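Local coordinates for protein ArCE4A (Arthrobacter sp. AW19M34-1, PDB 5LFZ) that probably removes acetyl groups from N-acetylated polysaccharides by metal-dependent hydrolysis, as a deacetylase of carbohydrate esterase family 4, at residues D44-Q49 / A53-L58; K67-M72 / E106-A111; R71-G76 / A112-Q117; E95-E100 / R132-P137; I118-Y123 / I169-D174. All coordinates share one frame; numbering follows the deposited sequence.

Interaction 1 of 5, residues D44-Q49 / A53-L58; sequences DELSEQ and ATFFVL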
# COMPACT_ATOMS: atom_id res chain seq x y z
N ASP A 44 -9.32 10.60 -6.62
CA ASP A 44 -10.59 11.30 -6.73
C ASP A 44 -11.70 10.48 -6.10
O ASP A 44 -12.51 11.00 -5.32
CB ASP A 44 -10.93 11.60 -8.20
CG ASP A 44 -10.07 12.70 -8.79
OD1 ASP A 44 -9.39 13.42 -8.03
OD2 ASP A 44 -10.07 12.84 -10.03
N GLU A 45 -11.75 9.19 -6.42
CA GLU A 45 -12.79 8.31 -5.89
C GLU A 45 -12.68 8.15 -4.38
O GLU A 45 -13.68 8.19 -3.66
CB GLU A 45 -12.74 6.94 -6.56
CG GLU A 45 -13.02 6.95 -8.06
CD GLU A 45 -14.40 7.46 -8.42
OE1 GLU A 45 -15.32 7.36 -7.57
OE2 GLU A 45 -14.58 7.97 -9.55
N LEU A 46 -11.45 7.98 -3.89
CA LEU A 46 -11.21 7.87 -2.46
C LEU A 46 -11.65 9.14 -1.73
O LEU A 46 -12.27 9.07 -0.67
CB LEU A 46 -9.74 7.57 -2.18
CG LEU A 46 -9.33 6.15 -2.56
CD1 LEU A 46 -7.81 6.01 -2.50
CD2 LEU A 46 -10.00 5.14 -1.62
N SER A 47 -11.36 10.28 -2.34
CA SER A 47 -11.77 11.57 -1.80
C SER A 47 -13.29 11.67 -1.71
O SER A 47 -13.83 12.14 -0.70
CB SER A 47 -11.23 12.71 -2.66
OG SER A 47 -11.70 13.96 -2.21
N GLU A 48 -13.98 11.23 -2.75
CA GLU A 48 -15.44 11.33 -2.81
C GLU A 48 -16.11 10.57 -1.67
O GLU A 48 -17.21 10.92 -1.24
CB GLU A 48 -15.96 10.83 -4.16
CG GLU A 48 -15.78 11.85 -5.28
CD GLU A 48 -16.11 11.29 -6.65
OE1 GLU A 48 -15.32 11.52 -7.59
OE2 GLU A 48 -17.16 10.63 -6.79
N GLN A 49 -15.45 9.54 -1.15
CA GLN A 49 -16.02 8.80 -0.04
C GLN A 49 -15.19 8.92 1.23
O GLN A 49 -15.27 8.06 2.11
CB GLN A 49 -16.20 7.33 -0.42
CG GLN A 49 -17.08 7.14 -1.64
CD GLN A 49 -17.50 5.71 -1.84
OE1 GLN A 49 -17.87 5.02 -0.89
NE2 GLN A 49 -17.44 5.25 -3.08
N ALA A 53 -6.07 5.64 2.05
CA ALA A 53 -5.48 4.39 1.61
C ALA A 53 -3.97 4.49 1.74
O ALA A 53 -3.43 5.56 2.02
CB ALA A 53 -5.88 4.07 0.17
N THR A 54 -3.29 3.37 1.55
CA THR A 54 -1.83 3.32 1.61
C THR A 54 -1.31 2.91 0.24
O THR A 54 -1.74 1.90 -0.31
CB THR A 54 -1.35 2.36 2.69
OG1 THR A 54 -1.98 2.71 3.93
CG2 THR A 54 0.17 2.41 2.85
N PHE A 55 -0.41 3.71 -0.30
CA PHE A 55 0.14 3.49 -1.63
C PHE A 55 1.58 3.04 -1.53
O PHE A 55 2.44 3.81 -1.10
CB PHE A 55 0.02 4.76 -2.48
CG PHE A 55 -1.40 5.17 -2.75
CD1 PHE A 55 -2.09 6.00 -1.88
CD2 PHE A 55 -2.06 4.70 -3.88
CE1 PHE A 55 -3.41 6.36 -2.14
CE2 PHE A 55 -3.37 5.06 -4.14
CZ PHE A 55 -4.04 5.90 -3.26
N PHE A 56 1.85 1.80 -1.89
CA PHE A 56 3.22 1.32 -1.94
C PHE A 56 3.79 1.60 -3.32
O PHE A 56 3.53 0.88 -4.28
CB PHE A 56 3.29 -0.16 -1.58
CG PHE A 56 2.97 -0.42 -0.14
CD1 PHE A 56 1.68 -0.74 0.26
CD2 PHE A 56 3.95 -0.31 0.83
CE1 PHE A 56 1.38 -0.96 1.59
CE2 PHE A 56 3.67 -0.54 2.16
CZ PHE A 56 2.38 -0.86 2.55
N VAL A 57 4.57 2.67 -3.41
CA VAL A 57 4.96 3.21 -4.70
C VAL A 57 6.29 2.67 -5.22
O VAL A 57 7.20 2.36 -4.45
CB VAL A 57 5.03 4.75 -4.65
CG1 VAL A 57 3.67 5.32 -4.36
CG2 VAL A 57 6.05 5.22 -3.60
N LEU A 58 6.38 2.56 -6.54
CA LEU A 58 7.64 2.21 -7.20
C LEU A 58 8.47 3.46 -7.43
O LEU A 58 8.01 4.40 -8.08
CB LEU A 58 7.37 1.50 -8.52
CG LEU A 58 7.03 0.02 -8.41
CD1 LEU A 58 6.59 -0.53 -9.76
CD2 LEU A 58 8.23 -0.75 -7.89
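Leu46 and Phe55 reach for each other from opposite directions, one from helix 39-48 and the other from strand 54-57. A single methyl of the leucine, CD1, does all the touching. It stands 3.8 Å from CZ of Phe55, at the far end of the ring, and meets the ring obliquely. The same Leu46 CD1 also lies 3.8 Å from CB of Ala53, so the methyl sits against both residues at once. The torsions explain the reach: Leu46 CG is anti to its carbonyl carbon (chi1 -72°), and chi2 near 170° extends the branch to CD1 away from the helix. The CB of Phe55 already faces the helix, and a first torsion of the same kind brings CZ up to the methyl. All three residues are buried, and no hydrogen bond crosses between the two segments. The contact belongs to a beta-alpha-beta unit of the NodB homology fold, made of strand 26-32, helix 39-48 and strand 54-57. Phe31 of strand 26-32 lies against the Phe55 ring with its plane only about 20° from parallel, His77 meets that ring edge-to-face, and Val183 of helix 177-192 also touches Leu46.

Interaction 2 of 5, residues K67-M72 / E106-A111; sequences KTLKRM and EAIEQA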
# COMPACT_ATOMS: atom_id res chain seq x y z
N LYS A 67 3.55 15.66 -8.17
CA LYS A 67 2.33 16.31 -7.70
C LYS A 67 1.32 15.30 -7.16
O LYS A 67 0.58 15.58 -6.22
CB LYS A 67 1.72 17.16 -8.82
CG LYS A 67 2.71 18.14 -9.42
CD LYS A 67 2.10 18.99 -10.52
CE LYS A 67 3.17 19.74 -11.29
NZ LYS A 67 4.17 20.38 -10.39
N THR A 68 1.30 14.11 -7.77
CA THR A 68 0.40 13.06 -7.33
C THR A 68 0.81 12.53 -5.95
O THR A 68 -0.05 12.23 -5.12
CB THR A 68 0.35 11.91 -8.37
OG1 THR A 68 -0.09 12.43 -9.62
CG2 THR A 68 -0.61 10.82 -7.93
N LEU A 69 2.11 12.45 -5.68
CA LEU A 69 2.54 12.05 -4.34
C LEU A 69 2.21 13.13 -3.32
O LEU A 69 1.83 12.84 -2.19
CB LEU A 69 4.04 11.72 -4.31
CG LEU A 69 4.26 10.21 -4.34
CD1 LEU A 69 3.92 9.65 -5.72
CD2 LEU A 69 5.67 9.84 -3.92
N LYS A 70 2.31 14.39 -3.73
CA LYS A 70 1.92 15.48 -2.85
C LYS A 70 0.43 15.37 -2.53
O LYS A 70 0.01 15.68 -1.42
CB LYS A 70 2.24 16.84 -3.46
CG LYS A 70 3.73 17.17 -3.47
CD LYS A 70 3.95 18.61 -3.90
CE LYS A 70 5.42 18.88 -4.20
NZ LYS A 70 5.88 18.10 -5.38
N ARG A 71 -0.38 14.92 -3.50
CA ARG A 71 -1.80 14.69 -3.24
C ARG A 71 -2.00 13.66 -2.14
O ARG A 71 -2.86 13.82 -1.29
CB ARG A 71 -2.53 14.21 -4.50
CG ARG A 71 -2.96 15.27 -5.48
CD ARG A 71 -4.00 14.71 -6.44
NE ARG A 71 -5.28 14.46 -5.78
CZ ARG A 71 -6.34 13.92 -6.38
NH1 ARG A 71 -6.27 13.56 -7.65
NH2 ARG A 71 -7.47 13.74 -5.70
N MET A 72 -1.21 12.59 -2.18
CA MET A 72 -1.34 11.53 -1.20
C MET A 72 -1.13 12.05 0.22
O MET A 72 -1.89 11.73 1.13
CB MET A 72 -0.35 10.40 -1.50
CG MET A 72 -0.63 9.70 -2.81
SD MET A 72 0.62 8.47 -3.22
CE MET A 72 -0.10 7.77 -4.70
N GLU A 106 14.73 8.59 -1.90
CA GLU A 106 15.12 9.88 -2.47
C GLU A 106 14.01 10.40 -3.38
O GLU A 106 13.68 11.58 -3.36
CB GLU A 106 16.43 9.78 -3.26
CG GLU A 106 16.83 11.10 -3.90
CD GLU A 106 17.72 10.92 -5.12
OE1 GLU A 106 17.68 9.85 -5.76
OE2 GLU A 106 18.47 11.86 -5.44
N ALA A 107 13.45 9.49 -4.17
CA ALA A 107 12.38 9.87 -5.09
C ALA A 107 11.16 10.38 -4.32
O ALA A 107 10.58 11.41 -4.68
CB ALA A 107 12.01 8.68 -5.97
N ILE A 108 10.77 9.67 -3.27
CA ILE A 108 9.63 10.06 -2.46
C ILE A 108 9.90 11.39 -1.74
O ILE A 108 9.04 12.28 -1.68
CB ILE A 108 9.26 8.97 -1.43
CG1 ILE A 108 8.76 7.71 -2.13
CG2 ILE A 108 8.20 9.47 -0.45
CD1 ILE A 108 8.65 6.50 -1.21
N GLU A 109 11.12 11.57 -1.23
CA GLU A 109 11.43 12.81 -0.54
C GLU A 109 11.42 13.97 -1.52
O GLU A 109 10.86 15.03 -1.22
CB GLU A 109 12.78 12.70 0.18
CG GLU A 109 12.90 13.63 1.39
CD GLU A 109 13.07 15.08 0.99
OE1 GLU A 109 13.60 15.33 -0.11
OE2 GLU A 109 12.67 15.97 1.78
N GLN A 110 12.01 13.79 -2.70
CA GLN A 110 12.04 14.86 -3.69
C GLN A 110 10.63 15.22 -4.16
O GLN A 110 10.32 16.39 -4.38
CB GLN A 110 12.91 14.46 -4.89
CG GLN A 110 13.09 15.57 -5.92
CD GLN A 110 13.81 16.78 -5.36
OE1 GLN A 110 14.68 16.66 -4.50
NE2 GLN A 110 13.45 17.96 -5.85
N ALA A 111 9.78 14.21 -4.27
CA ALA A 111 8.42 14.40 -4.77
C ALA A 111 7.49 15.03 -3.74
O ALA A 111 6.75 15.96 -4.06
CB ALA A 111 7.84 13.07 -5.25
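Leu69 of helix 66-74 packs onto Ala111 and Ile108 of helix 94-112, where two outer helices of the NodB homology fold meet. The axes of the two short helical segments pass 9.3 Å apart and are nearly perpendicular, with a crossing angle of -81°. Leu69 CD2 is the main apolar probe, 4.1 Å from Ala111 CB and 4.2 Å from Ile108 CG1. The leucine and isoleucine side chains themselves cross at about a right angle; Leu69 CB, too, is 4.1 Å from the Ala111 methyl, CB. Next to this buried patch, on the solvent side, Lys70 sends its ammonium group to the backbone of the partner helix. Lys70 NZ donates a hydrogen bond of 2.7 Å to Ala111 O, lying in the carbonyl plane. Ala111 is close to the C-terminal end of helix 94-112, so the positive charge may also offset the partial negative charge of that end. Further out, Val62 of helix 59-62 touches both Leu69 and Ala111, and Ile79 of strand 78-81 supports Leu69 and Ile108 from the sheet. The lysine chain runs extended until a bend at chi4 (65°) turns NZ to the carbonyl, and its lower part keeps the same company, with Lys70 CG 3.3 Å from Ala111 O.

Interaction 3 of 5, residues R71-G76 / A112-Q117; sequences RMVDEG and AGVKPQ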
# COMPACT_ATOMS: atom_id res chain seq x y z
N ARG A 71 -0.38 14.92 -3.50
CA ARG A 71 -1.80 14.69 -3.24
C ARG A 71 -2.00 13.66 -2.14
O ARG A 71 -2.86 13.82 -1.29
CB ARG A 71 -2.53 14.21 -4.50
CG ARG A 71 -2.96 15.27 -5.48
CD ARG A 71 -4.00 14.71 -6.44
NE ARG A 71 -5.28 14.46 -5.78
CZ ARG A 71 -6.34 13.92 -6.38
NH1 ARG A 71 -6.27 13.56 -7.65
NH2 ARG A 71 -7.47 13.74 -5.70
N MET A 72 -1.21 12.59 -2.18
CA MET A 72 -1.34 11.53 -1.20
C MET A 72 -1.13 12.05 0.22
O MET A 72 -1.89 11.73 1.13
CB MET A 72 -0.35 10.40 -1.50
CG MET A 72 -0.63 9.70 -2.81
SD MET A 72 0.62 8.47 -3.22
CE MET A 72 -0.10 7.77 -4.70
N VAL A 73 -0.10 12.87 0.39
CA VAL A 73 0.18 13.47 1.69
C VAL A 73 -0.91 14.46 2.06
O VAL A 73 -1.46 14.41 3.16
CB VAL A 73 1.55 14.18 1.70
CG1 VAL A 73 1.76 14.93 3.02
CG2 VAL A 73 2.66 13.16 1.46
N ASP A 74 -1.24 15.36 1.13
CA ASP A 74 -2.22 16.41 1.38
C ASP A 74 -3.61 15.88 1.71
O ASP A 74 -4.35 16.52 2.45
CB ASP A 74 -2.31 17.36 0.17
CG ASP A 74 -1.20 18.41 0.15
OD1 ASP A 74 -0.46 18.52 1.14
OD2 ASP A 74 -1.08 19.13 -0.87
N GLU A 75 -3.97 14.72 1.17
CA GLU A 75 -5.35 14.25 1.29
C GLU A 75 -5.51 13.07 2.25
O GLU A 75 -6.53 12.39 2.23
CB GLU A 75 -5.89 13.90 -0.10
CG GLU A 75 -6.03 15.14 -0.99
CD GLU A 75 -6.36 14.83 -2.44
OE1 GLU A 75 -7.04 13.82 -2.70
OE2 GLU A 75 -5.95 15.62 -3.32
N GLY A 76 -4.51 12.85 3.09
CA GLY A 76 -4.66 11.95 4.22
C GLY A 76 -4.21 10.52 4.02
O GLY A 76 -4.43 9.66 4.88
N ALA A 112 7.52 14.54 -2.50
CA ALA A 112 6.49 14.91 -1.52
C ALA A 112 7.04 15.44 -0.20
O ALA A 112 6.27 15.84 0.67
CB ALA A 112 5.60 13.71 -1.26
N GLY A 113 8.36 15.43 -0.05
CA GLY A 113 8.98 15.99 1.14
C GLY A 113 8.83 15.13 2.38
O GLY A 113 9.07 15.59 3.50
N VAL A 114 8.43 13.88 2.18
CA VAL A 114 8.30 12.94 3.29
C VAL A 114 9.16 11.71 3.07
O VAL A 114 9.60 11.44 1.96
CB VAL A 114 6.83 12.50 3.50
CG1 VAL A 114 5.92 13.70 3.68
CG2 VAL A 114 6.35 11.63 2.34
N LYS A 115 9.38 10.97 4.15
CA LYS A 115 10.05 9.68 4.08
C LYS A 115 9.02 8.60 4.38
O LYS A 115 8.22 8.75 5.30
CB LYS A 115 11.21 9.63 5.09
CG LYS A 115 12.14 8.45 4.93
CD LYS A 115 13.19 8.43 6.05
CE LYS A 115 14.03 9.70 6.04
NZ LYS A 115 15.26 9.55 5.22
N PRO A 116 9.01 7.51 3.59
CA PRO A 116 8.09 6.42 3.92
C PRO A 116 8.47 5.81 5.26
O PRO A 116 9.62 5.92 5.68
CB PRO A 116 8.28 5.43 2.78
CG PRO A 116 9.69 5.67 2.34
CD PRO A 116 9.89 7.15 2.46
N GLN A 117 7.52 5.17 5.93
CA GLN A 117 7.79 4.57 7.22
C GLN A 117 7.56 3.08 7.18
O GLN A 117 7.70 2.39 8.18
CB GLN A 117 6.93 5.22 8.31
CG GLN A 117 7.11 6.73 8.40
CD GLN A 117 6.04 7.39 9.25
OE1 GLN A 117 4.99 6.80 9.52
NE2 GLN A 117 6.31 8.61 9.69
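Val73, in the last turn of helix 66-74, faces Ala112 at the end of helix 94-112, their CA atoms 7.2 Å apart, just where both segments leave helical geometry, at Glu75 and at Gly113 with its positive phi of 74°. Val73 makes the contact with one methyl. Its CG2 lies 4.0 Å from Ala112 CB and 4.0 Å from Val114 CG1, and the other methyl of Val114, CG2, is almost as near. The branch is set by the first torsion of Val73: CG1 is anti to the backbone N (chi1 174°), which puts CG2 anti to the carbonyl carbon and out between its two partners. The valines slide past each other in opposite directions, so their flanks meet. Ile79 of strand 78-81 touches Val73 from the sheet, and Ile108 backs Val114. Along the first segment, Arg71 grips Glu75 side-on, one helical turn ahead: Arg71 NE to Glu75 OE2 at 2.8 Å, and Arg71 NH2 to the syn lone pair of Glu75 OE1 at 3.0 Å. The chemistry thus divides the helix end: a salt bridge from Arg71 NH2 to Asp44 and a hydrogen bond from NH1 to Asn40 tie it to helix 39-48, with Glu75 bracing the arginine, whereas the link to 112-117 rests on apolar contact alone and has no bond to fix its direction.

Interaction 4 of 5, residues E95-E100 / R132-P137; sequences EGIEHE and RLIPYP
Ile97 of helix 94-112 faces Leu133 of an irregular loop, with their CA atoms 7.4 Å apart; both side chains start out across the gap. Ile97 divides its two arms between two loop residues. With CG1 anti to the carbonyl carbon (chi1 -61°), its longer arm ends 4.0 Å from Leu133, CD1 to CD1, and the two side chains cross at about a right angle. The shorter arm, CG2, lies more loosely against Ile134, 4.4 Å from its CG1. No hydrogen bond crosses between the segments. Around this apolar centre Leu133 also touches Ala94, and Pro135 touches Val101, so the loop follows the same helix for about two turns. Tyr136, whose ring carries Pro135 CG over the centre of one face, is hydrogen-bonded through OH to Asp105 OD2 of that helix. This is the packing of an outer helix of the NodB homology domain against the loop that leads from helix 128-131 into strand 138-139, with the side chain of Ile134 about 14 Å from the nickel ion.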
# COMPACT_ATOMS: atom_id res chain seq x y z
N GLU A 95 24.23 -4.44 -1.25
CA GLU A 95 24.25 -3.13 -1.90
C GLU A 95 23.07 -2.98 -2.86
O GLU A 95 22.54 -1.88 -3.03
CB GLU A 95 25.57 -2.89 -2.63
CG GLU A 95 25.88 -3.85 -3.76
CD GLU A 95 27.20 -3.54 -4.45
OE1 GLU A 95 27.35 -2.41 -4.97
OE2 GLU A 95 28.09 -4.41 -4.46
N GLY A 96 22.65 -4.07 -3.49
CA GLY A 96 21.49 -4.05 -4.36
C GLY A 96 20.24 -3.67 -3.59
O GLY A 96 19.43 -2.87 -4.05
N ILE A 97 20.09 -4.26 -2.41
CA ILE A 97 18.98 -3.91 -1.53
C ILE A 97 19.09 -2.47 -1.05
O ILE A 97 18.09 -1.76 -0.96
CB ILE A 97 18.90 -4.87 -0.32
CG1 ILE A 97 18.69 -6.31 -0.81
CG2 ILE A 97 17.79 -4.44 0.63
CD1 ILE A 97 18.66 -7.34 0.31
N GLU A 98 20.32 -2.03 -0.76
CA GLU A 98 20.56 -0.63 -0.38
C GLU A 98 20.06 0.34 -1.45
O GLU A 98 19.41 1.33 -1.14
CB GLU A 98 22.05 -0.38 -0.14
CG GLU A 98 22.59 -0.93 1.16
CD GLU A 98 24.10 -0.73 1.28
OE1 GLU A 98 24.67 0.04 0.48
OE2 GLU A 98 24.71 -1.35 2.18
N HIS A 99 20.39 0.05 -2.70
CA HIS A 99 19.95 0.87 -3.82
C HIS A 99 18.42 0.93 -3.91
O HIS A 99 17.85 2.01 -4.02
CB HIS A 99 20.52 0.35 -5.14
CG HIS A 99 22.01 0.45 -5.23
ND1 HIS A 99 22.73 1.39 -4.54
CD2 HIS A 99 22.91 -0.27 -5.94
CE1 HIS A 99 24.02 1.24 -4.81
NE2 HIS A 99 24.15 0.24 -5.66
N GLU A 100 17.77 -0.23 -3.85
CA GLU A 100 16.32 -0.29 -3.95
C GLU A 100 15.63 0.56 -2.88
O GLU A 100 14.66 1.26 -3.15
CB GLU A 100 15.83 -1.73 -3.86
CG GLU A 100 16.24 -2.61 -5.03
CD GLU A 100 15.66 -2.14 -6.35
OE1 GLU A 100 14.60 -1.50 -6.34
OE2 GLU A 100 16.28 -2.43 -7.40
N ARG A 132 16.69 -7.60 7.52
CA ARG A 132 17.49 -6.87 8.50
C ARG A 132 18.12 -5.61 7.91
O ARG A 132 18.55 -4.72 8.63
CB ARG A 132 18.58 -7.79 9.07
CG ARG A 132 19.69 -8.08 8.10
CD ARG A 132 20.43 -9.35 8.45
NE ARG A 132 21.54 -9.58 7.53
CZ ARG A 132 22.78 -9.16 7.74
NH1 ARG A 132 23.06 -8.49 8.85
NH2 ARG A 132 23.73 -9.40 6.85
N LEU A 133 18.16 -5.55 6.58
CA LEU A 133 18.74 -4.40 5.88
C LEU A 133 17.70 -3.32 5.58
O LEU A 133 18.04 -2.25 5.07
CB LEU A 133 19.38 -4.86 4.57
CG LEU A 133 20.51 -5.88 4.70
CD1 LEU A 133 21.07 -6.23 3.33
CD2 LEU A 133 21.60 -5.33 5.61
N ILE A 134 16.44 -3.60 5.90
CA ILE A 134 15.37 -2.67 5.58
C ILE A 134 14.96 -1.89 6.82
O ILE A 134 14.56 -2.47 7.83
CB ILE A 134 14.16 -3.42 4.99
CG1 ILE A 134 14.56 -4.02 3.64
CG2 ILE A 134 12.97 -2.49 4.82
CD1 ILE A 134 13.69 -5.16 3.21
N PRO A 135 15.06 -0.55 6.75
CA PRO A 135 14.92 0.33 7.91
C PRO A 135 13.46 0.59 8.31
O PRO A 135 13.21 1.46 9.14
CB PRO A 135 15.59 1.62 7.45
CG PRO A 135 15.32 1.66 5.99
CD PRO A 135 15.31 0.21 5.51
N TYR A 136 12.54 -0.16 7.71
CA TYR A 136 11.10 0.01 7.93
C TYR A 136 10.45 -1.34 8.22
O TYR A 136 10.98 -2.38 7.82
CB TYR A 136 10.43 0.65 6.70
CG TYR A 136 11.17 1.84 6.14
CD1 TYR A 136 11.38 2.97 6.91
CD2 TYR A 136 11.64 1.84 4.83
CE1 TYR A 136 12.05 4.07 6.41
CE2 TYR A 136 12.32 2.95 4.31
CZ TYR A 136 12.52 4.05 5.11
OH TYR A 136 13.20 5.17 4.65
N PRO A 137 9.30 -1.33 8.91
CA PRO A 137 8.53 -2.58 8.97
C PRO A 137 8.19 -3.06 7.57
O PRO A 137 7.92 -2.24 6.69
CB PRO A 137 7.27 -2.18 9.74
CG PRO A 137 7.65 -0.94 10.50
CD PRO A 137 8.63 -0.23 9.62

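Interaction 5 of 5, residues I118-Y123 / I169-D174; sequences ILRPPY and IILMHD
Arg120 carries its guanidinium across to Ile169 and Leu171 by running straight through its first two torsions, with CG anti to the backbone N (chi1 173°), then bending at chi3 (-78°). The two segments carry recognisable CE4 motifs: Arg120 opens the RPPY sequence, and Leu171 to His173 form the LMH sequence on strand 168-173 of the central parallel sheet. At the edge of the guanidinium and in its plane, Ile169 CG2 comes within 3.4 Å of Arg120 NH2. Leu171 CD1 approaches obliquely, 3.4 Å from Arg120 NH1. Leu171 gets there with its CG anti to the backbone N, beside the carbonyl carbon. These aliphatic groups wall in a buried charge whose nitrogens are all bonded to other parts of the chain. NE is bonded to Val139 O and NH2 to Leu140 O, while NH1 makes a salt bridge to Asp32 and a hydrogen bond to Thr30. With every nitrogen engaged, the group can hardly rotate. Phe56 of strand 54-57 touches the arginine too. The side chain is about 6 Å from the nickel ion, and the backbone takes part too: Arg120 O is hydrogen-bonded to ND1 of His82, which with Asp33 and His86 binds the metal.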
# COMPACT_ATOMS: atom_id res chain seq x y z
N ILE A 118 7.19 2.59 6.00
CA ILE A 118 6.89 1.18 5.77
C ILE A 118 7.35 0.77 4.38
O ILE A 118 7.44 1.61 3.48
CB ILE A 118 5.38 0.88 5.92
CG1 ILE A 118 4.58 1.80 4.98
CG2 ILE A 118 4.92 1.09 7.35
CD1 ILE A 118 3.06 1.64 5.11
N LEU A 119 7.63 -0.52 4.19
CA LEU A 119 8.03 -1.03 2.88
C LEU A 119 7.32 -2.35 2.63
O LEU A 119 7.17 -3.16 3.54
CB LEU A 119 9.55 -1.22 2.81
CG LEU A 119 10.17 -1.73 1.49
CD1 LEU A 119 11.56 -1.13 1.28
CD2 LEU A 119 10.24 -3.26 1.43
N ARG A 120 6.87 -2.55 1.39
CA ARG A 120 6.29 -3.82 0.98
C ARG A 120 7.21 -4.45 -0.05
O ARG A 120 7.52 -3.83 -1.06
CB ARG A 120 4.88 -3.63 0.42
CG ARG A 120 4.29 -4.89 -0.17
CD ARG A 120 2.84 -4.69 -0.53
NE ARG A 120 1.95 -4.74 0.63
CZ ARG A 120 0.70 -4.28 0.61
NH1 ARG A 120 0.23 -3.74 -0.51
NH2 ARG A 120 -0.07 -4.36 1.68
N PRO A 121 7.68 -5.67 0.21
CA PRO A 121 8.62 -6.28 -0.74
C PRO A 121 7.88 -6.79 -1.97
O PRO A 121 6.83 -7.41 -1.82
CB PRO A 121 9.22 -7.43 0.06
CG PRO A 121 8.15 -7.82 1.03
CD PRO A 121 7.44 -6.52 1.39
N PRO A 122 8.42 -6.52 -3.17
CA PRO A 122 7.83 -7.04 -4.41
C PRO A 122 7.56 -8.54 -4.35
O PRO A 122 8.40 -9.29 -3.86
CB PRO A 122 8.90 -6.71 -5.45
CG PRO A 122 9.52 -5.46 -4.93
CD PRO A 122 9.55 -5.62 -3.43
N TYR A 123 6.38 -8.94 -4.83
CA TYR A 123 5.97 -10.34 -4.89
C TYR A 123 5.83 -10.96 -3.50
O TYR A 123 5.63 -12.17 -3.38
CB TYR A 123 6.95 -11.16 -5.74
CG TYR A 123 7.31 -10.48 -7.04
CD1 TYR A 123 6.40 -10.43 -8.10
CD2 TYR A 123 8.54 -9.87 -7.21
CE1 TYR A 123 6.72 -9.79 -9.28
CE2 TYR A 123 8.87 -9.23 -8.39
CZ TYR A 123 7.96 -9.19 -9.43
OH TYR A 123 8.29 -8.55 -10.60
N ILE A 169 -5.46 -6.37 5.82
CA ILE A 169 -4.75 -5.53 4.86
C ILE A 169 -5.08 -6.05 3.46
O ILE A 169 -4.73 -7.18 3.12
CB ILE A 169 -3.24 -5.56 5.08
CG1 ILE A 169 -2.89 -5.02 6.48
CG2 ILE A 169 -2.52 -4.76 3.99
CD1 ILE A 169 -1.42 -5.14 6.84
N ILE A 170 -5.74 -5.23 2.66
CA ILE A 170 -6.19 -5.66 1.34
C ILE A 170 -5.21 -5.21 0.27
O ILE A 170 -4.89 -4.03 0.18
CB ILE A 170 -7.59 -5.09 1.02
CG1 ILE A 170 -8.58 -5.48 2.11
CG2 ILE A 170 -8.05 -5.57 -0.35
CD1 ILE A 170 -9.98 -4.96 1.87
N LEU A 171 -4.72 -6.17 -0.51
CA LEU A 171 -3.79 -5.90 -1.62
C LEU A 171 -4.51 -5.68 -2.94
O LEU A 171 -5.22 -6.56 -3.43
CB LEU A 171 -2.79 -7.05 -1.78
CG LEU A 171 -1.87 -6.98 -3.01
CD1 LEU A 171 -0.90 -5.82 -2.90
CD2 LEU A 171 -1.12 -8.30 -3.19
N MET A 172 -4.31 -4.49 -3.50
CA MET A 172 -4.74 -4.17 -4.85
C MET A 172 -3.60 -3.48 -5.58
O MET A 172 -2.58 -3.14 -4.97
CB MET A 172 -5.98 -3.28 -4.83
CG MET A 172 -7.21 -3.98 -4.31
SD MET A 172 -8.54 -2.82 -3.96
CE MET A 172 -7.87 -1.98 -2.52
N HIS A 173 -3.78 -3.30 -6.88
CA HIS A 173 -2.76 -2.69 -7.72
C HIS A 173 -3.25 -1.46 -8.44
O HIS A 173 -4.30 -1.46 -9.09
CB HIS A 173 -2.21 -3.71 -8.71
CG HIS A 173 -1.43 -4.81 -8.06
ND1 HIS A 173 -2.03 -5.84 -7.37
CD2 HIS A 173 -0.10 -5.00 -7.95
CE1 HIS A 173 -1.10 -6.63 -6.87
NE2 HIS A 173 0.08 -6.15 -7.21
N ASP A 174 -2.48 -0.40 -8.28
CA ASP A 174 -2.65 0.84 -9.01
C ASP A 174 -1.89 0.76 -10.34
O ASP A 174 -0.92 1.49 -10.56
CB ASP A 174 -2.15 2.00 -8.14
CG ASP A 174 -2.35 3.35 -8.78
OD1 ASP A 174 -3.09 3.43 -9.79
OD2 ASP A 174 -1.75 4.31 -8.27

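From the N terminus, interaction 1 closes the short turn between helix 39-48 and strand 54-57 and is complete before the others begin. Interactions 2 and 3 both start on helix 66-74 and reach the end of helix 94-112 and the chain just after it, closing loops of over thirty residues. Met72, common to both, ties them to interaction 1 by packing CE 3.5 Å from Phe55 CG. Interaction 4 starts further back on helix 94-112 and ends beyond residue 131, crossing interactions 2 and 3. Interaction 5 crosses interaction 4 and closes a 45-residue loop from 118-123 to central strand 168-173; a probable hydrogen bond, Pro137 O to Leu119 N, connects them. None nests inside another.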